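Local coordinates for protein taurine:2-oxoglutarate aminotransferase (Bifidobacterium kashiwanohense PV20-2, PDB 6JIX) that binds pyridoxal 5'-phosphate and probably transfers the amino group of taurine to 2-oxoglutarate, as a class-III aminotransferase acting as a two-chain assembly, at residues 112-117 and 310-315; 286-291 and 317-322. All coordinates share one frame; numbering follows the deposited sequence.

Contact 1 (112-117 and 310-315); sequences FTNGGA and CGLTYS. With PLP (pyridoxal-5'-phosphate), chain G; PLP (pyridoxal-5'-phosphate), chain P; GLU (glutamic acid), chain O.
S315 OG gives a hydrogen bond to the carbonyl oxygen of F112, at 2.6 Å between S315 OG and F112 O, pinning the turn 312-315 to the end of strand 107-113. Beside it the packing is close. L312 CG sits between its own backbone N and carbonyl carbon (chi1 52°), which sends CD1 to within 3.5 Å of N114 ND2 and CD2 toward F112 O. The N114 amide and the Y314 ring stand 60° apart, with N114 OD1 3.5 Å from Y314 CB and ND2 near the ring's edge. On the phosphate side N114 makes its link through a water rather than by direct packing: the water accepts from N114 ND2 at 3.2 Å and from Y314 N at 2.8 Å, and donates to one phosphate. An alanine in place of N114 would probably leave this water without one of its donors and L312 CD1 without its flat neighbour. T313 N and OG1 hold the same phosphate, whose cofactor G116 and A117 of the second subunit also bind; this chain's G116 N and A117 N grip the other cofactor. Such a phosphate cup combines a helix start with a loop of the partner subunit, as in class-III aminotransferases of fold type I.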
# COMPACT_ATOMS: atom_id res chain seq x y z
N PHE A 112 -8.25 0.15 -8.01
CA PHE A 112 -6.80 0.12 -8.02
C PHE A 112 -6.24 0.46 -6.64
O PHE A 112 -6.70 1.39 -5.97
CB PHE A 112 -6.25 1.09 -9.07
CG PHE A 112 -6.40 0.59 -10.49
CD1 PHE A 112 -5.75 -0.56 -10.91
CD2 PHE A 112 -7.19 1.28 -11.41
CE1 PHE A 112 -5.90 -1.03 -12.21
CE2 PHE A 112 -7.35 0.82 -12.71
CZ PHE A 112 -6.71 -0.34 -13.11
N THR A 113 -5.21 -0.28 -6.25
CA THR A 113 -4.53 -0.10 -4.98
C THR A 113 -3.03 -0.01 -5.23
O THR A 113 -2.59 0.08 -6.38
CB THR A 113 -4.82 -1.26 -4.03
OG1 THR A 113 -4.26 -2.45 -4.60
CG2 THR A 113 -6.32 -1.44 -3.86
N ASN A 114 -2.23 -0.02 -4.18
CA ASN A 114 -0.79 0.08 -4.31
C ASN A 114 -0.09 -1.26 -4.38
O ASN A 114 1.08 -1.31 -4.79
CB ASN A 114 -0.21 0.90 -3.17
CG ASN A 114 -0.46 2.37 -3.37
OD1 ASN A 114 -0.51 2.82 -4.51
ND2 ASN A 114 -0.65 3.11 -2.27
N GLY A 115 -0.73 -2.33 -3.92
CA GLY A 115 -0.09 -3.63 -3.91
C GLY A 115 -1.10 -4.71 -3.59
O GLY A 115 -2.30 -4.52 -3.76
N GLY A 116 -0.59 -5.84 -3.10
CA GLY A 116 -1.45 -6.96 -2.79
C GLY A 116 -2.21 -6.85 -1.47
O GLY A 116 -3.42 -7.12 -1.42
N ALA A 117 -1.52 -6.45 -0.39
CA ALA A 117 -2.17 -6.41 0.91
C ALA A 117 -3.37 -5.47 0.91
O ALA A 117 -4.45 -5.84 1.39
CB ALA A 117 -1.18 -6.02 2.00
N CYS A 310 -14.26 3.00 0.55
CA CYS A 310 -12.88 2.57 0.37
C CYS A 310 -12.15 3.64 -0.41
O CYS A 310 -12.74 4.31 -1.26
CB CYS A 310 -12.76 1.26 -0.41
SG CYS A 310 -13.50 -0.16 0.40
N GLY A 311 -10.85 3.76 -0.17
CA GLY A 311 -10.07 4.77 -0.86
C GLY A 311 -8.63 4.77 -0.40
O GLY A 311 -8.29 4.24 0.66
N LEU A 312 -7.79 5.38 -1.22
CA LEU A 312 -6.40 5.62 -0.85
C LEU A 312 -5.86 6.71 -1.75
O LEU A 312 -6.30 6.87 -2.89
CB LEU A 312 -5.54 4.36 -0.96
CG LEU A 312 -5.57 3.56 -2.26
CD1 LEU A 312 -4.18 3.02 -2.56
CD2 LEU A 312 -6.55 2.44 -2.11
N THR A 313 -4.91 7.48 -1.21
CA THR A 313 -4.38 8.64 -1.93
C THR A 313 -3.97 8.27 -3.35
O THR A 313 -4.32 8.97 -4.31
CB THR A 313 -3.20 9.23 -1.15
OG1 THR A 313 -3.68 9.87 0.03
CG2 THR A 313 -2.46 10.27 -1.98
N TYR A 314 -3.24 7.17 -3.52
CA TYR A 314 -2.63 6.87 -4.82
C TYR A 314 -3.45 5.91 -5.69
O TYR A 314 -2.94 5.43 -6.70
CB TYR A 314 -1.21 6.29 -4.61
CG TYR A 314 -0.19 7.26 -4.03
CD1 TYR A 314 -0.30 8.64 -4.23
CD2 TYR A 314 0.88 6.79 -3.27
CE1 TYR A 314 0.64 9.53 -3.69
CE2 TYR A 314 1.82 7.67 -2.72
CZ TYR A 314 1.70 9.04 -2.93
OH TYR A 314 2.65 9.89 -2.39
N SER A 315 -4.72 5.63 -5.35
CA SER A 315 -5.54 4.69 -6.13
C SER A 315 -5.61 5.08 -7.60
O SER A 315 -5.89 6.23 -7.93
CB SER A 315 -6.95 4.61 -5.55
OG SER A 315 -7.77 3.78 -6.36
N1 PLP G . -1.29 -12.31 -1.66
C2 PLP G . -0.39 -13.21 -2.09
C2A PLP G . -0.84 -14.51 -2.73
C3 PLP G . 0.99 -12.95 -1.95
O3 PLP G . 1.94 -13.86 -2.38
C4 PLP G . 1.43 -11.78 -1.39
C4A PLP G . 2.96 -11.53 -1.25
O4A PLP G . 3.74 -12.48 -1.18
C5 PLP G . 0.43 -10.85 -0.95
C6 PLP G . -0.93 -11.14 -1.10
C5A PLP G . 0.88 -9.49 -0.29
O4P PLP G . 1.24 -8.66 -1.35
P PLP G . 2.10 -7.31 -1.07
O1P PLP G . 2.18 -6.50 -2.29
O2P PLP G . 1.42 -6.43 -0.11
O3P PLP G . 3.61 -7.75 -0.48
N1 PLP P . -2.42 10.20 7.17
C2 PLP P . -2.84 11.39 6.75
C2A PLP P . -2.59 12.63 7.59
C3 PLP P . -3.52 11.51 5.51
O3 PLP P . -3.95 12.73 5.04
C4 PLP P . -3.74 10.40 4.73
C4A PLP P . -4.49 10.57 3.38
O4A PLP P . -5.54 11.19 3.38
C5 PLP P . -3.28 9.15 5.22
C6 PLP P . -2.62 9.08 6.46
C5A PLP P . -3.52 7.84 4.38
O4P PLP P . -2.55 7.82 3.40
P PLP P . -2.69 6.85 2.08
O1P PLP P . -1.43 6.89 1.30
O2P PLP P . -3.05 5.26 2.51
O3P PLP P . -3.70 7.38 1.18
N GLU O . -9.20 11.73 -1.48
CA GLU O . -9.86 10.49 -1.86
C GLU O . -8.99 9.25 -1.57
O GLU O . -8.69 8.48 -2.54
CB GLU O . -10.25 10.49 -3.36
CG GLU O . -11.42 11.44 -3.66
CD GLU O . -12.48 10.91 -4.63
OE1 GLU O . -12.34 9.79 -5.17
OE2 GLU O . -13.52 11.59 -4.89
OXT GLU O . -8.60 8.98 -0.39
O HOH W 1 -2.08 5.78 -1.34

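Contact 2 (286-291 and 317-322); sequences GYVPLG and HTLACA
The amide of C321, a residue lying against L290, is held by the carbonyl of H317 at 2.8 Å between C321 N and H317 O, a bond that closes the first turn of helix 318-333. H317 also caps this helix with its side chain: A320 N points at H317 ND1 from 3.2 Å along a nearly straight line (168° at the hydrogen), the donor tilted modestly from the imidazole plane. The far nitrogen, NE2, is hydrogen-bonded to G286 O of the second subunit, which is consistent with a proton on NE2 and a lone pair on ND1. One imidazole thus ties the helix start to the neighbouring chain.

Around A320 the contact is apolar. Its methyl faces the extended run 288-290, and three consecutive residues close on it. V288 holds CG1 anti to its backbone N (chi1 -172°), which lays that methyl 3.4 Å from A320 CA and 3.5 Å from A320 CB, while the other branch, CG2, meets L319 CD2 at 4.3 Å. P289 contributes its backbone, with P289 O 3.4 Å from A320 CB. L290 then comes in from further along the chain: L290 CB lies 4.1 Å from A320 CB, and CD2 reaches on to A320 O and the backbone of C321. A small side chain lets the helix sit directly against the loop backbone.

Beyond the pair, V288 also packs on I72 of helix 66-78 and L290 on L94 of helix 89-102; P289 and L319 meet H317 and Y287, respectively, of the second subunit. A histidine-capped helix start is thereby seated on the link that leads into strand 291-296 of the seven-stranded mixed sheet, the central sheet of the cofactor-binding domain in fold-type I enzymes.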
# COMPACT_ATOMS: atom_id res chain seq x y z
N GLY A 286 6.17 -5.42 -11.17
CA GLY A 286 6.83 -4.76 -10.07
C GLY A 286 7.49 -3.45 -10.43
O GLY A 286 8.06 -2.80 -9.55
N TYR A 287 7.42 -3.04 -11.70
CA TYR A 287 8.15 -1.86 -12.14
C TYR A 287 7.60 -0.60 -11.49
O TYR A 287 8.36 0.34 -11.25
CB TYR A 287 8.09 -1.74 -13.66
CG TYR A 287 8.86 -2.77 -14.46
CD1 TYR A 287 9.30 -3.97 -13.90
CD2 TYR A 287 9.14 -2.54 -15.82
CE1 TYR A 287 10.00 -4.91 -14.67
CE2 TYR A 287 9.83 -3.47 -16.60
CZ TYR A 287 10.26 -4.64 -16.03
OH TYR A 287 10.94 -5.53 -16.83
N VAL A 288 6.30 -0.56 -11.20
CA VAL A 288 5.67 0.51 -10.42
C VAL A 288 4.65 -0.14 -9.50
O VAL A 288 3.89 -1.01 -9.95
CB VAL A 288 4.99 1.56 -11.32
CG1 VAL A 288 4.52 2.76 -10.49
CG2 VAL A 288 5.92 1.98 -12.43
N PRO A 289 4.58 0.26 -8.22
CA PRO A 289 3.61 -0.36 -7.30
C PRO A 289 2.18 -0.22 -7.81
O PRO A 289 1.69 0.89 -8.05
CB PRO A 289 3.81 0.43 -6.00
CG PRO A 289 5.23 0.86 -6.07
CD PRO A 289 5.51 1.15 -7.52
N LEU A 290 1.50 -1.35 -7.94
CA LEU A 290 0.11 -1.34 -8.39
C LEU A 290 -0.55 -2.64 -7.97
O LEU A 290 0.06 -3.71 -8.05
CB LEU A 290 0.02 -1.17 -9.91
CG LEU A 290 -1.38 -1.07 -10.52
CD1 LEU A 290 -2.19 0.09 -9.94
CD2 LEU A 290 -1.30 -0.98 -12.05
N GLY A 291 -1.78 -2.53 -7.50
CA GLY A 291 -2.59 -3.69 -7.18
C GLY A 291 -4.04 -3.37 -7.46
O GLY A 291 -4.33 -2.27 -7.95
N HIS A 317 -3.08 5.15 -9.63
CA HIS A 317 -1.90 5.96 -9.88
C HIS A 317 -1.56 5.98 -11.37
O HIS A 317 -1.49 4.93 -12.02
CB HIS A 317 -0.76 5.39 -9.05
CG HIS A 317 0.46 6.26 -9.03
ND1 HIS A 317 1.33 6.36 -10.10
CD2 HIS A 317 0.96 7.07 -8.06
CE1 HIS A 317 2.30 7.20 -9.79
NE2 HIS A 317 2.10 7.64 -8.56
N THR A 318 -1.33 7.17 -11.90
CA THR A 318 -1.25 7.33 -13.35
C THR A 318 -0.02 6.65 -13.92
O THR A 318 -0.13 5.83 -14.84
CB THR A 318 -1.29 8.81 -13.71
OG1 THR A 318 -2.32 9.43 -12.92
CG2 THR A 318 -1.64 9.00 -15.18
N LEU A 319 1.17 6.97 -13.41
CA LEU A 319 2.37 6.27 -13.86
C LEU A 319 2.21 4.76 -13.73
O LEU A 319 2.49 4.01 -14.67
CB LEU A 319 3.59 6.73 -13.07
CG LEU A 319 4.91 6.40 -13.75
CD1 LEU A 319 5.20 7.44 -14.82
CD2 LEU A 319 6.04 6.31 -12.73
N ALA A 320 1.75 4.30 -12.57
CA ALA A 320 1.63 2.87 -12.34
C ALA A 320 0.73 2.24 -13.38
O ALA A 320 1.04 1.17 -13.91
CB ALA A 320 1.10 2.61 -10.93
N CYS A 321 -0.41 2.89 -13.68
CA CYS A 321 -1.34 2.35 -14.67
C CYS A 321 -0.72 2.32 -16.06
O CYS A 321 -0.91 1.34 -16.79
CB CYS A 321 -2.62 3.17 -14.68
SG CYS A 321 -3.69 2.79 -13.31
N ALA A 322 0.01 3.38 -16.44
CA ALA A 322 0.69 3.37 -17.73
C ALA A 322 1.61 2.16 -17.85
O ALA A 322 1.61 1.46 -18.87
CB ALA A 322 1.47 4.67 -17.95

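In the fold
The two contacts lie about 11 Å apart, centre to centre, on the same side of the chain's centre. Their segments alternate along the sequence: 112-117, 286-291, 310-315, then 317-322. The first two meet in the seven-stranded mixed sheet, where strands 107-113 and 291-296 are antiparallel neighbours; T113 N and G291 O, 2.8 Å apart, probably form a hydrogen bond there, and L290 CD1 packs on T113 O. The last two are separated by a single residue, the cofactor-binding turn running into helix 318-333. Both contacts also touch the second subunit, so the edge of the sheet, the phosphate sites and the dimer interface lie close together.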